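Local coordinates for regulatory protein E2 (Bovine papillomavirus type 1, PDB 2JEX) that probably helps initiate viral DNA replication together with E1 and regulates viral transcription, this chain being its N-terminal transactivation domain, at residues A[150-155]-A[186-191]; A[117-122]-A[129-134]; A[94-99]-A[110-115]; A[104-109]-A[135-140]. The protein carries 1 engineered substitution. All blocks are in the same frame, centred on the assembly; numbering follows the deposited sequence.

Contact 1: A[150-155]-A[186-191]; sequences AGADGT and YSVRDQ
Facing each other through A152 and V188, the two segments run almost antiparallel, 165° apart, but the nearest CA pair, A152 and D190, is still 6.1 Å apart, and side chains rather than backbone hydrogen bonds span the gap. V188 fills its middle. With CG1 anti to the backbone N (chi1 -178°), the two methyls straddle a carbonyl: V188 CG2 lies 3.7 Å from D153 O, with CG1 nearly as close. V188 CG1 also meets the small A152 CB at 4.2 Å. Strands 145-152 and 186-189 are not neighbours in the sheet, so its bending, with strand 128-140 turning a corner at S135, probably brings them together, and F173 of helix 173-180 packs on A152, Y186 and V188. Y186 reaches across with its whole length. Its OH donates to G154 O over 2.6 Å, close to the C=O direction (171°), and that oxygen sits at the ring edge. D153 points away and folds the chain end: D153 OD2 accepts from T155 N at 2.9 Å, from above the carboxylate plane, in an Asx turn, while its OD1 takes R167 and Y169. D190 OD2 comes within 3.6 Å of A152 N, and its OD1 forms a salt bridge with R115, which also bonds A150 O. Each aspartate thus has an arginine partner, which probably favours its ionised form, while the single hydrogen bond across the contact is the neutral one from tyrosine to carbonyl.

Contact 2: A[117-122]-A[129-134]; sequences VEVEFD and NWYTVY
Y131 leans over V117 and V119 on one face of the sheet, and its side chain can be traced outward. Y131 CB stands 4.5 Å from V117 CB, its partner in register. The ring swings along the neighbouring strand because CG lies anti to the carbonyl carbon (chi1 -51°), which brings Y131 CD1 to 3.7 Å from V117 O, at the ring edge. One atom further, Y131 CE1 touches V119 CG2 at 3.5 Å, the methyl meeting the ring obliquely. At the tip, Y131 OH comes within 3.9 Å of F121 CZ, in the plane of that ring and at its edge, and its polar need is met by E176 of helix 173-180. A tyrosine suits this place: the ring covers valines, while the hydroxyl reaches the helix beyond them. The two segments are the facing parts of the antiparallel beta hairpin formed by strands 110-120 and 128-140. V117 with Y131 and V119 with N129 are hydrogen-bonded pairs, E118 with W130 the non-hydrogen-bonded pair between them. V117 N bonds to Y131 O and V119 N to N129 O, and each is answered by a return bond from the partner's N. F121, beyond the regular pairing, sets its ring edge against N129 CB, 3.7 Å from F121 CE1. Valines, compact and beta-branched, suit the buried strand positions: V117 CG2 also packs on V133 CG2 at 3.6 Å. The opposite face carries E118 and the exposed W130, and W130 CA makes a CA-H...O contact of 3.2 Å with V117 O.

Contact 3: A[94-99]-A[110-115]; sequences LLDTSW and FKKGAR
D96 and K112 meet with their side chains at about a right angle, the aspartate laid across the aliphatic part of the lysine. D96 OD1 is 3.5 Å from K112 CG, and D96 OD2 is 3.6 Å from K112 CD. The charged ends do not pair: a bend in the lysine (chi3 -77°) carries K112 NZ toward E90 and the carbonyl of P91, leaving it 5.2 Å from D96 OD2. A long flexible side chain serves both tasks, methylenes here and charge there. The carboxylate is held by other groups, OD1 by a salt bridge to R101, which also bonds K111 O, and OD2 by S93. F110 turns toward the loop with CG anti to its carbonyl carbon (chi1 -57°); F110 CD2 lies 4.0 Å from D96 O, and the ring continues onto M75 and L82 of helix 62-83. S98 curls back, S98 OG donating to L95 O at 2.8 Å. The arrangement is that of a type I beta turn, L95 to S98, whose last residue is the N-cap of helix 99-103, and it joins the helical part of the E2 transactivation domain to strand 110-120 of its beta-sheet part.

Contact 4: A[104-109]-A[135-140]; sequences SEPKRC and SNLYMR
The flat ring of Y138 leads away from C109 and pairs edge-to-face (T-shaped) with W92 and F87; what C109 meets of this residue is its carbonyl, C109 CB lying 3.3 Å from Y138 O. Across the contact itself the touching side chains are apolar. P106, preceded by a cis peptide bond, presents P106 CG to L137 CD1 at 3.8 Å, the two side chains approaching end on. A proline suits this bend, where the cis bond turns the chain and the compact ring still offers an apolar rim. L137, with CG anti to the carbonyl carbon (chi1 -55°), sends CD1 to P106 and turns L137 CD2 toward C109 SG, 4.3 Å away. Beside it C109 CB rests on M139 CB at 3.9 Å. The small cysteine fits against the strand backbone at this point, while the methionine, bent at chi3, takes its far end away, and M139 also packs on Y159. L137 likewise touches Y159 and A150, so the loop packs on side chains that also meet strands 157-161 and 145-152. The polar backbone of the loop is served from elsewhere: K111 NZ binds both P106 O and C109 O. The chemistry therefore divides in two, with van der Waals contact alone between the segments and a lysine, probably charged, bridging two loop carbonyls beside it.

How the contacts relate
Following the chain, contact 3 opens first, at 94-99, and before it closes at 110-115 the segment 104-109 has already opened contact 4, so these two cross. Contact 4 closes only at 135-140, and the hairpin of contact 2, 117-122 with 129-134, falls wholly within that span. Contact 1 comes later, in series, from 150-155 to 186-191. Contact 2 pairs strands 110-120 and 128-140; contact 3 fastens the loop after helix 62-83 to the first of them, contact 4 the loop after helix 99-103 to the second. R115 extends from contact 3 to D190 and A150 of contact 1, while backbone bonds of S187 and R189 to E120 and E118 link contact 1 to contact 2.

Contact 1: A[150-155]-A[186-191]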
loop_
_atom_site.group_PDB
_atom_site.type_symbol
_atom_site.label_atom_id
_atom_site.label_comp_id
_atom_site.label_asym_id
_atom_site.label_seq_id
_atom_site.Cartn_x
_atom_site.Cartn_y
_atom_site.Cartn_z
ATOM N N ALA A 150 -14.053 -1.035 1.734
ATOM C CA ALA A 150 -13.790 -0.296 2.956
ATOM C C ALA A 150 -14.683 0.929 3.060
ATOM O O ALA A 150 -15.065 1.528 2.050
ATOM C CB ALA A 150 -12.318 0.103 3.053
ATOM N N GLY A 151 -15.015 1.286 4.296
ATOM C CA GLY A 151 -15.800 2.477 4.566
ATOM C C GLY A 151 -15.559 2.945 5.980
ATOM O O GLY A 151 -14.758 2.350 6.697
ATOM N N ALA A 152 -16.260 4.009 6.361
ATOM C CA ALA A 152 -16.235 4.560 7.706
ATOM C C ALA A 152 -17.650 4.730 8.263
ATOM O O ALA A 152 -18.601 5.015 7.519
ATOM C CB ALA A 152 -15.520 5.891 7.709
ATOM N N ASP A 153 -17.782 4.543 9.572
ATOM C CA ASP A 153 -19.016 4.853 10.277
ATOM C C ASP A 153 -18.667 5.562 11.586
ATOM O O ASP A 153 -17.588 6.139 11.696
ATOM C CB ASP A 153 -19.848 3.586 10.504
ATOM C CG ASP A 153 -19.100 2.512 11.275
ATOM O OD1 ASP A 153 -19.528 1.345 11.207
ATOM O OD2 ASP A 153 -18.091 2.823 11.948
ATOM N N GLY A 154 -19.568 5.522 12.567
ATOM C CA GLY A 154 -19.345 6.170 13.863
ATOM C C GLY A 154 -18.267 5.526 14.719
ATOM O O GLY A 154 -17.734 6.156 15.629
ATOM N N THR A 155 -17.941 4.272 14.428
ATOM C CA THR A 155 -16.977 3.521 15.220
ATOM C C THR A 155 -15.545 3.698 14.677
ATOM O O THR A 155 -14.605 3.932 15.441
ATOM C CB THR A 155 -17.396 2.029 15.300
ATOM O OG1 THR A 155 -18.703 1.933 15.884
ATOM C CG2 THR A 155 -16.429 1.216 16.141
ATOM N N TYR A 186 -17.472 13.296 18.379
ATOM C CA TYR A 186 -16.923 13.582 17.069
ATOM C C TYR A 186 -17.996 13.261 16.039
ATOM O O TYR A 186 -18.996 12.614 16.356
ATOM C CB TYR A 186 -15.650 12.765 16.815
ATOM C CG TYR A 186 -15.827 11.282 17.028
ATOM C CD1 TYR A 186 -16.227 10.451 15.980
ATOM C CD2 TYR A 186 -15.607 10.709 18.275
ATOM C CE1 TYR A 186 -16.394 9.088 16.163
ATOM C CE2 TYR A 186 -15.784 9.337 18.479
ATOM C CZ TYR A 186 -16.178 8.532 17.420
ATOM O OH TYR A 186 -16.343 7.176 17.607
ATOM N N SER A 187 -17.796 13.744 14.819
ATOM C CA SER A 187 -18.702 13.450 13.725
ATOM C C SER A 187 -17.865 13.069 12.514
ATOM O O SER A 187 -16.796 13.635 12.278
ATOM C CB SER A 187 -19.623 14.640 13.425
ATOM O OG SER A 187 -18.887 15.732 12.888
ATOM N N VAL A 188 -18.359 12.091 11.762
ATOM C CA VAL A 188 -17.611 11.482 10.668
ATOM C C VAL A 188 -18.365 11.717 9.363
ATOM O O VAL A 188 -19.544 11.354 9.244
ATOM C CB VAL A 188 -17.456 9.962 10.898
ATOM C CG1 VAL A 188 -16.637 9.330 9.787
ATOM C CG2 VAL A 188 -16.841 9.681 12.259
ATOM N N ARG A 189 -17.693 12.348 8.406
ATOM C CA ARG A 189 -18.233 12.523 7.067
ATOM C C ARG A 189 -17.452 11.621 6.117
ATOM O O ARG A 189 -16.227 11.761 5.979
ATOM C CB ARG A 189 -18.167 13.998 6.644
ATOM C CG ARG A 189 -18.289 14.228 5.139
ATOM C CD ARG A 189 -18.812 15.616 4.790
ATOM N NE ARG A 189 -20.193 15.563 4.301
ATOM C CZ ARG A 189 -21.225 16.198 4.850
ATOM N NH1 ARG A 189 -21.063 16.968 5.921
ATOM N NH2 ARG A 189 -22.429 16.073 4.316
ATOM N N ASP A 190 -18.153 10.679 5.487
ATOM C CA ASP A 190 -17.508 9.706 4.604
ATOM C C ASP A 190 -17.649 10.079 3.126
ATOM O O ASP A 190 -16.628 10.142 2.396
ATOM C CB ASP A 190 -18.024 8.282 4.881
ATOM C CG ASP A 190 -17.424 7.228 3.938
ATOM O OD1 ASP A 190 -16.448 7.520 3.211
ATOM O OD2 ASP A 190 -17.945 6.090 3.922
ATOM N N GLN A 191 -18.894 10.291 2.689
ATOM C CA GLN A 191 -19.211 10.717 1.320
ATOM C C GLN A 191 -20.441 11.627 1.347
ATOM O O GLN A 191 -20.327 12.850 1.239
ATOM C CB GLN A 191 -19.469 9.519 0.376
ATOM C CG GLN A 191 -18.281 8.585 0.164
ATOM C CD GLN A 191 -18.544 7.499 -0.866
ATOM O OE1 GLN A 191 -18.914 6.375 -0.520
ATOM N NE2 GLN A 191 -18.340 7.826 -2.140
#

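Contact 2: A[117-122]-A[129-134]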
loop_
_atom_site.group_PDB
_atom_site.type_symbol
_atom_site.label_atom_id
_atom_site.label_comp_id
_atom_site.label_asym_id
_atom_site.label_seq_id
_atom_site.Cartn_x
_atom_site.Cartn_y
_atom_site.Cartn_z
ATOM N N VAL A 117 -12.057 10.698 4.131
ATOM C CA VAL A 117 -12.999 10.750 5.243
ATOM C C VAL A 117 -12.555 11.858 6.215
ATOM O O VAL A 117 -11.378 11.950 6.577
ATOM C CB VAL A 117 -13.120 9.355 5.921
ATOM C CG1 VAL A 117 -13.897 9.425 7.217
ATOM C CG2 VAL A 117 -13.811 8.377 4.965
ATOM N N GLU A 118 -13.494 12.718 6.597
ATOM C CA GLU A 118 -13.200 13.827 7.504
ATOM C C GLU A 118 -13.851 13.632 8.869
ATOM O O GLU A 118 -15.046 13.352 8.960
ATOM C CB GLU A 118 -13.642 15.175 6.916
ATOM C CG GLU A 118 -13.248 16.361 7.808
ATOM C CD GLU A 118 -13.809 17.705 7.344
ATOM O OE1 GLU A 118 -13.025 18.684 7.363
ATOM O OE2 GLU A 118 -15.013 17.789 6.972
ATOM N N VAL A 119 -13.054 13.777 9.923
ATOM C CA VAL A 119 -13.563 13.671 11.288
ATOM C C VAL A 119 -13.411 15.009 12.011
ATOM O O VAL A 119 -12.329 15.598 12.030
ATOM C CB VAL A 119 -12.893 12.521 12.095
ATOM C CG1 VAL A 119 -13.531 12.398 13.482
ATOM C CG2 VAL A 119 -13.047 11.206 11.366
ATOM N N GLU A 120 -14.508 15.478 12.584
ATOM C CA GLU A 120 -14.536 16.725 13.338
ATOM C C GLU A 120 -14.714 16.382 14.808
ATOM O O GLU A 120 -15.600 15.609 15.169
ATOM C CB GLU A 120 -15.680 17.619 12.845
ATOM C CG GLU A 120 -15.795 18.958 13.556
ATOM C CD GLU A 120 -17.214 19.508 13.521
ATOM O OE1 GLU A 120 -18.074 18.987 14.263
ATOM O OE2 GLU A 120 -17.473 20.462 12.761
ATOM N N PHE A 121 -13.884 16.967 15.661
ATOM C CA PHE A 121 -13.790 16.476 17.030
ATOM C C PHE A 121 -14.704 17.077 18.099
ATOM O O PHE A 121 -15.527 16.359 18.667
ATOM C CB PHE A 121 -12.326 16.345 17.469
ATOM C CG PHE A 121 -11.592 15.280 16.711
ATOM C CD1 PHE A 121 -10.748 15.613 15.667
ATOM C CD2 PHE A 121 -11.812 13.928 16.995
ATOM C CE1 PHE A 121 -10.092 14.623 14.936
ATOM C CE2 PHE A 121 -11.162 12.927 16.271
ATOM C CZ PHE A 121 -10.300 13.275 15.238
ATOM N N ASP A 122 -14.620 18.358 18.399
ATOM C CA ASP A 122 -15.403 18.784 19.584
ATOM C C ASP A 122 -16.644 19.612 19.255
ATOM O O ASP A 122 -17.005 20.526 19.995
ATOM C CB ASP A 122 -14.492 19.453 20.633
ATOM C CG ASP A 122 -13.635 18.436 21.384
ATOM O OD1 ASP A 122 -14.198 17.427 21.851
ATOM O OD2 ASP A 122 -12.405 18.631 21.508
ATOM N N ASN A 129 -9.628 16.200 11.447
ATOM C CA ASN A 129 -8.604 15.333 10.878
ATOM C C ASN A 129 -9.182 14.561 9.707
ATOM O O ASN A 129 -10.391 14.362 9.628
ATOM C CB ASN A 129 -8.039 14.372 11.923
ATOM C CG ASN A 129 -6.562 14.037 11.683
ATOM O OD1 ASN A 129 -6.021 13.142 12.320
ATOM N ND2 ASN A 129 -5.914 14.751 10.764
ATOM N N TRP A 130 -8.323 14.162 8.772
ATOM C CA TRP A 130 -8.796 13.473 7.585
ATOM C C TRP A 130 -8.046 12.179 7.292
ATOM O O TRP A 130 -6.876 12.045 7.615
ATOM C CB TRP A 130 -8.890 14.418 6.369
ATOM C CG TRP A 130 -7.705 15.314 6.107
ATOM C CD1 TRP A 130 -6.444 14.923 5.787
ATOM C CD2 TRP A 130 -7.689 16.754 6.101
ATOM N NE1 TRP A 130 -5.636 16.020 5.606
ATOM C CE2 TRP A 130 -6.375 17.156 5.796
ATOM C CE3 TRP A 130 -8.658 17.741 6.344
ATOM C CZ2 TRP A 130 -5.995 18.508 5.706
ATOM C CZ3 TRP A 130 -8.279 19.096 6.261
ATOM C CH2 TRP A 130 -6.957 19.459 5.939
ATOM N N TYR A 131 -8.768 11.209 6.733
ATOM C CA TYR A 131 -8.283 9.839 6.520
ATOM C C TYR A 131 -8.598 9.403 5.097
ATOM O O TYR A 131 -9.715 9.603 4.609
ATOM C CB TYR A 131 -8.943 8.878 7.524
ATOM C CG TYR A 131 -8.841 9.359 8.963
ATOM C CD1 TYR A 131 -9.742 10.291 9.477
ATOM C CD2 TYR A 131 -7.823 8.904 9.798
ATOM C CE1 TYR A 131 -9.627 10.759 10.782
ATOM C CE2 TYR A 131 -7.710 9.359 11.100
ATOM C CZ TYR A 131 -8.620 10.286 11.584
ATOM O OH TYR A 131 -8.507 10.733 12.875
ATOM N N THR A 132 -7.613 8.811 4.429
ATOM C CA THR A 132 -7.794 8.291 3.074
ATOM C C THR A 132 -8.284 6.855 3.157
ATOM O O THR A 132 -7.621 6.001 3.750
ATOM C CB THR A 132 -6.495 8.378 2.263
ATOM O OG1 THR A 132 -6.057 9.741 2.232
ATOM C CG2 THR A 132 -6.700 7.880 0.825
ATOM N N VAL A 133 -9.463 6.613 2.586
ATOM C CA VAL A 133 -10.084 5.288 2.576
ATOM C C VAL A 133 -10.207 4.783 1.138
ATOM O O VAL A 133 -10.488 5.553 0.223
ATOM C CB VAL A 133 -11.464 5.305 3.283
ATOM C CG1 VAL A 133 -12.087 3.908 3.340
ATOM C CG2 VAL A 133 -11.308 5.843 4.692
ATOM N N TYR A 134 -9.983 3.487 0.949
ATOM C CA TYR A 134 -10.035 2.865 -0.375
ATOM C C TYR A 134 -11.278 1.996 -0.516
ATOM O O TYR A 134 -11.549 1.152 0.335
ATOM C CB TYR A 134 -8.738 2.084 -0.660
ATOM C CG TYR A 134 -7.540 3.005 -0.782
ATOM C CD1 TYR A 134 -6.739 3.303 0.326
ATOM C CD2 TYR A 134 -7.232 3.613 -1.994
ATOM C CE1 TYR A 134 -5.649 4.169 0.222
ATOM C CE2 TYR A 134 -6.150 4.482 -2.107
ATOM C CZ TYR A 134 -5.370 4.762 -0.998
ATOM O OH TYR A 134 -4.302 5.629 -1.124
#

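Contact 3: A[94-99]-A[110-115]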
loop_
_atom_site.group_PDB
_atom_site.type_symbol
_atom_site.label_atom_id
_atom_site.label_comp_id
_atom_site.label_asym_id
_atom_site.label_seq_id
_atom_site.Cartn_x
_atom_site.Cartn_y
_atom_site.Cartn_z
ATOM N N LEU A 94 0.723 2.313 -11.481
ATOM C CA LEU A 94 1.913 2.313 -10.649
ATOM C C LEU A 94 1.557 2.527 -9.175
ATOM O O LEU A 94 2.014 1.783 -8.313
ATOM C CB LEU A 94 2.902 3.378 -11.137
ATOM C CG LEU A 94 3.638 3.069 -12.447
ATOM C CD1 LEU A 94 4.357 4.307 -12.937
ATOM C CD2 LEU A 94 4.619 1.920 -12.273
ATOM N N LEU A 95 0.711 3.512 -8.897
ATOM C CA LEU A 95 0.334 3.815 -7.521
ATOM C C LEU A 95 -0.508 2.730 -6.849
ATOM O O LEU A 95 -0.351 2.493 -5.646
ATOM C CB LEU A 95 -0.358 5.173 -7.433
ATOM C CG LEU A 95 0.602 6.365 -7.566
ATOM C CD1 LEU A 95 -0.169 7.662 -7.536
ATOM C CD2 LEU A 95 1.697 6.351 -6.486
ATOM N N ASP A 96 -1.382 2.072 -7.614
ATOM C CA ASP A 96 -2.198 0.975 -7.077
ATOM C C ASP A 96 -1.301 -0.157 -6.597
ATOM O O ASP A 96 -1.641 -0.881 -5.666
ATOM C CB ASP A 96 -3.167 0.424 -8.131
ATOM C CG ASP A 96 -4.083 1.483 -8.711
ATOM O OD1 ASP A 96 -4.585 2.338 -7.949
ATOM O OD2 ASP A 96 -4.309 1.448 -9.939
ATOM N N THR A 97 -0.150 -0.290 -7.243
ATOM C CA THR A 97 0.767 -1.389 -6.984
ATOM C C THR A 97 2.067 -0.891 -6.337
ATOM O O THR A 97 3.130 -1.505 -6.497
ATOM C CB THR A 97 1.059 -2.162 -8.283
ATOM O OG1 THR A 97 1.446 -1.240 -9.309
ATOM C CG2 THR A 97 -0.177 -2.920 -8.745
ATOM N N SER A 98 1.970 0.222 -5.609
ATOM C CA SER A 98 3.111 0.775 -4.882
ATOM C C SER A 98 3.151 0.269 -3.437
ATOM O O SER A 98 2.125 -0.094 -2.860
ATOM C CB SER A 98 3.117 2.308 -4.938
ATOM O OG SER A 98 2.001 2.850 -4.248
ATOM N N TRP A 99 4.352 0.233 -2.873
ATOM C CA TRP A 99 4.579 -0.265 -1.515
ATOM C C TRP A 99 3.825 0.527 -0.447
ATOM O O TRP A 99 3.240 -0.070 0.488
ATOM C CB TRP A 99 6.076 -0.271 -1.213
ATOM C CG TRP A 99 6.390 -0.719 0.184
ATOM C CD1 TRP A 99 6.625 0.113 1.282
ATOM C CD2 TRP A 99 6.481 -2.119 0.644
ATOM N NE1 TRP A 99 6.881 -0.679 2.393
ATOM C CE2 TRP A 99 6.798 -2.049 2.034
ATOM C CE3 TRP A 99 6.351 -3.430 0.006
ATOM C CZ2 TRP A 99 6.981 -3.240 2.814
ATOM C CZ3 TRP A 99 6.555 -4.588 0.797
ATOM C CH2 TRP A 99 6.871 -4.492 2.177
ATOM N N PHE A 110 -3.558 -4.743 -1.553
ATOM C CA PHE A 110 -3.589 -3.756 -2.621
ATOM C C PHE A 110 -4.928 -3.022 -2.615
ATOM O O PHE A 110 -5.950 -3.571 -2.186
ATOM C CB PHE A 110 -3.258 -4.401 -3.973
ATOM C CG PHE A 110 -1.923 -5.110 -3.988
ATOM C CD1 PHE A 110 -1.856 -6.502 -3.911
ATOM C CD2 PHE A 110 -0.731 -4.387 -4.047
ATOM C CE1 PHE A 110 -0.629 -7.160 -3.906
ATOM C CE2 PHE A 110 0.510 -5.041 -4.046
ATOM C CZ PHE A 110 0.564 -6.428 -3.973
ATOM N N LYS A 111 -4.910 -1.765 -3.051
ATOM C CA LYS A 111 -6.053 -0.874 -2.846
ATOM C C LYS A 111 -6.293 0.059 -4.021
ATOM O O LYS A 111 -5.365 0.699 -4.508
ATOM C CB LYS A 111 -5.874 -0.036 -1.572
ATOM C CG LYS A 111 -5.283 -0.764 -0.379
ATOM C CD LYS A 111 -5.402 0.079 0.871
ATOM C CE LYS A 111 -4.308 -0.182 1.875
ATOM N NZ LYS A 111 -3.817 -1.589 1.953
ATOM N N LYS A 112 -7.548 0.137 -4.467
ATOM C CA LYS A 112 -7.957 1.120 -5.476
ATOM C C LYS A 112 -9.213 1.879 -5.027
ATOM O O LYS A 112 -9.996 1.375 -4.216
ATOM C CB LYS A 112 -8.181 0.454 -6.837
ATOM C CG LYS A 112 -6.938 -0.246 -7.416
ATOM C CD LYS A 112 -7.092 -0.582 -8.890
ATOM C CE LYS A 112 -7.964 -1.806 -9.083
ATOM N NZ LYS A 112 -7.775 -2.444 -10.421
ATOM N N GLY A 113 -9.392 3.089 -5.553
ATOM C CA GLY A 113 -10.571 3.901 -5.252
ATOM C C GLY A 113 -10.418 4.693 -3.964
ATOM O O GLY A 113 -11.028 4.364 -2.951
ATOM N N ALA A 114 -9.590 5.731 -4.012
ATOM C CA ALA A 114 -9.283 6.536 -2.832
ATOM C C ALA A 114 -10.329 7.616 -2.622
ATOM O O ALA A 114 -10.818 8.227 -3.590
ATOM C CB ALA A 114 -7.894 7.169 -2.957
ATOM N N ARG A 115 -10.674 7.840 -1.358
ATOM C CA ARG A 115 -11.476 8.998 -0.981
ATOM C C ARG A 115 -11.125 9.474 0.416
ATOM O O ARG A 115 -10.564 8.724 1.217
ATOM C CB ARG A 115 -12.977 8.713 -1.101
ATOM C CG ARG A 115 -13.526 7.831 -0.016
ATOM C CD ARG A 115 -14.912 7.385 -0.383
ATOM N NE ARG A 115 -15.511 6.603 0.691
ATOM C CZ ARG A 115 -15.418 5.282 0.804
ATOM N NH1 ARG A 115 -14.731 4.568 -0.086
ATOM N NH2 ARG A 115 -16.014 4.672 1.816
#

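Contact 4: A[104-109]-A[135-140]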
loop_
_atom_site.group_PDB
_atom_site.type_symbol
_atom_site.label_atom_id
_atom_site.label_comp_id
_atom_site.label_asym_id
_atom_site.label_seq_id
_atom_site.Cartn_x
_atom_site.Cartn_y
_atom_site.Cartn_z
ATOM N N SER A 104 -0.164 1.173 3.520
ATOM C CA SER A 104 -1.298 1.953 4.032
ATOM C C SER A 104 -2.297 1.023 4.708
ATOM O O SER A 104 -2.301 -0.188 4.445
ATOM C CB SER A 104 -2.028 2.676 2.888
ATOM O OG SER A 104 -1.238 3.707 2.311
ATOM N N GLU A 105 -3.155 1.591 5.556
ATOM C CA GLU A 105 -4.122 0.806 6.322
ATOM C C GLU A 105 -5.382 0.478 5.513
ATOM O O GLU A 105 -5.914 1.340 4.802
ATOM C CB GLU A 105 -4.476 1.503 7.638
ATOM C CG GLU A 105 -3.354 1.465 8.685
ATOM C CD GLU A 105 -3.409 0.242 9.605
ATOM O OE1 GLU A 105 -3.013 0.378 10.786
ATOM O OE2 GLU A 105 -3.834 -0.849 9.162
ATOM N N PRO A 106 -5.844 -0.788 5.592
ATOM C CA PRO A 106 -5.233 -1.871 6.369
ATOM C C PRO A 106 -4.030 -2.499 5.655
ATOM O O PRO A 106 -4.005 -2.571 4.418
ATOM C CB PRO A 106 -6.377 -2.873 6.515
ATOM C CG PRO A 106 -7.179 -2.695 5.267
ATOM C CD PRO A 106 -7.048 -1.246 4.868
ATOM N N LYS A 107 -3.056 -2.957 6.444
ATOM C CA LYS A 107 -1.728 -3.325 5.946
ATOM C C LYS A 107 -1.686 -4.642 5.168
ATOM O O LYS A 107 -2.440 -5.573 5.459
ATOM C CB LYS A 107 -0.724 -3.398 7.104
ATOM C CG LYS A 107 -0.434 -2.071 7.776
ATOM C CD LYS A 107 0.722 -2.197 8.779
ATOM C CE LYS A 107 0.849 -0.912 9.604
ATOM N NZ LYS A 107 1.767 -1.096 10.765
ATOM N N ARG A 108 -0.767 -4.707 4.201
ATOM C CA ARG A 108 -0.542 -5.893 3.364
ATOM C C ARG A 108 -1.729 -6.276 2.468
ATOM O O ARG A 108 -2.116 -7.442 2.401
ATOM C CB ARG A 108 -0.068 -7.098 4.196
ATOM C CG ARG A 108 1.286 -6.912 4.855
ATOM C CD ARG A 108 2.006 -8.237 5.042
ATOM N NE ARG A 108 3.464 -8.125 4.906
ATOM C CZ ARG A 108 4.216 -7.122 5.368
ATOM N NH1 ARG A 108 3.674 -6.109 6.039
ATOM N NH2 ARG A 108 5.526 -7.143 5.171
ATOM N N CYS A 109 -2.289 -5.284 1.780
ATOM C CA CYS A 109 -3.284 -5.515 0.732
ATOM C C CYS A 109 -3.241 -4.398 -0.308
ATOM O O CYS A 109 -2.921 -3.247 0.009
ATOM C CB CYS A 109 -4.707 -5.692 1.307
ATOM S SG CYS A 109 -5.534 -4.209 1.977
ATOM N N SER A 135 -12.043 2.220 -1.582
ATOM C CA SER A 135 -13.307 1.515 -1.783
ATOM C C SER A 135 -13.095 0.056 -2.176
ATOM O O SER A 135 -13.991 -0.777 -1.992
ATOM C CB SER A 135 -14.165 2.224 -2.836
ATOM O OG SER A 135 -13.545 2.202 -4.115
ATOM N N ASN A 136 -11.910 -0.243 -2.710
ATOM C CA ASN A 136 -11.601 -1.578 -3.213
ATOM C C ASN A 136 -10.300 -2.112 -2.634
ATOM O O ASN A 136 -9.232 -1.532 -2.834
ATOM C CB ASN A 136 -11.588 -1.597 -4.753
ATOM C CG ASN A 136 -12.922 -1.136 -5.361
ATOM O OD1 ASN A 136 -13.998 -1.509 -4.890
ATOM N ND2 ASN A 136 -12.847 -0.319 -6.405
ATOM N N LEU A 137 -10.414 -3.212 -1.894
ATOM C CA LEU A 137 -9.280 -3.824 -1.216
ATOM C C LEU A 137 -9.132 -5.264 -1.666
ATOM O O LEU A 137 -10.104 -6.022 -1.686
ATOM C CB LEU A 137 -9.459 -3.786 0.307
ATOM C CG LEU A 137 -9.725 -2.471 1.052
ATOM C CD1 LEU A 137 -9.902 -2.729 2.548
ATOM C CD2 LEU A 137 -8.607 -1.476 0.820
ATOM N N TYR A 138 -7.905 -5.633 -2.019
ATOM C CA TYR A 138 -7.604 -6.978 -2.500
ATOM C C TYR A 138 -6.650 -7.671 -1.526
ATOM O O TYR A 138 -5.463 -7.337 -1.456
ATOM C CB TYR A 138 -7.011 -6.917 -3.910
ATOM C CG TYR A 138 -7.852 -6.134 -4.894
ATOM C CD1 TYR A 138 -7.777 -4.738 -4.946
ATOM C CD2 TYR A 138 -8.723 -6.783 -5.771
ATOM C CE1 TYR A 138 -8.552 -4.006 -5.840
ATOM C CE2 TYR A 138 -9.503 -6.058 -6.678
ATOM C CZ TYR A 138 -9.411 -4.671 -6.702
ATOM O OH TYR A 138 -10.162 -3.943 -7.584
ATOM N N MET A 139 -7.187 -8.630 -0.773
ATOM C CA MET A 139 -6.448 -9.278 0.308
ATOM C C MET A 139 -6.384 -10.795 0.184
ATOM O O MET A 139 -7.353 -11.443 -0.210
ATOM C CB MET A 139 -7.009 -8.871 1.681
ATOM C CG MET A 139 -8.509 -8.612 1.718
ATOM S SD MET A 139 -9.047 -7.686 3.181
ATOM C CE MET A 139 -8.877 -8.953 4.447
ATOM N N ARG A 140 -5.221 -11.346 0.520
ATOM C CA ARG A 140 -5.023 -12.783 0.511
ATOM C C ARG A 140 -5.625 -13.408 1.761
ATOM O O ARG A 140 -5.294 -13.024 2.886
ATOM C CB ARG A 140 -3.536 -13.145 0.387
ATOM C CG ARG A 140 -3.294 -14.627 0.068
ATOM C CD ARG A 140 -1.856 -14.915 -0.355
ATOM N NE ARG A 140 -0.913 -14.844 0.766
ATOM C CZ ARG A 140 0.408 -14.963 0.650
ATOM N NH1 ARG A 140 0.966 -15.156 -0.542
ATOM N NH2 ARG A 140 1.176 -14.886 1.731
#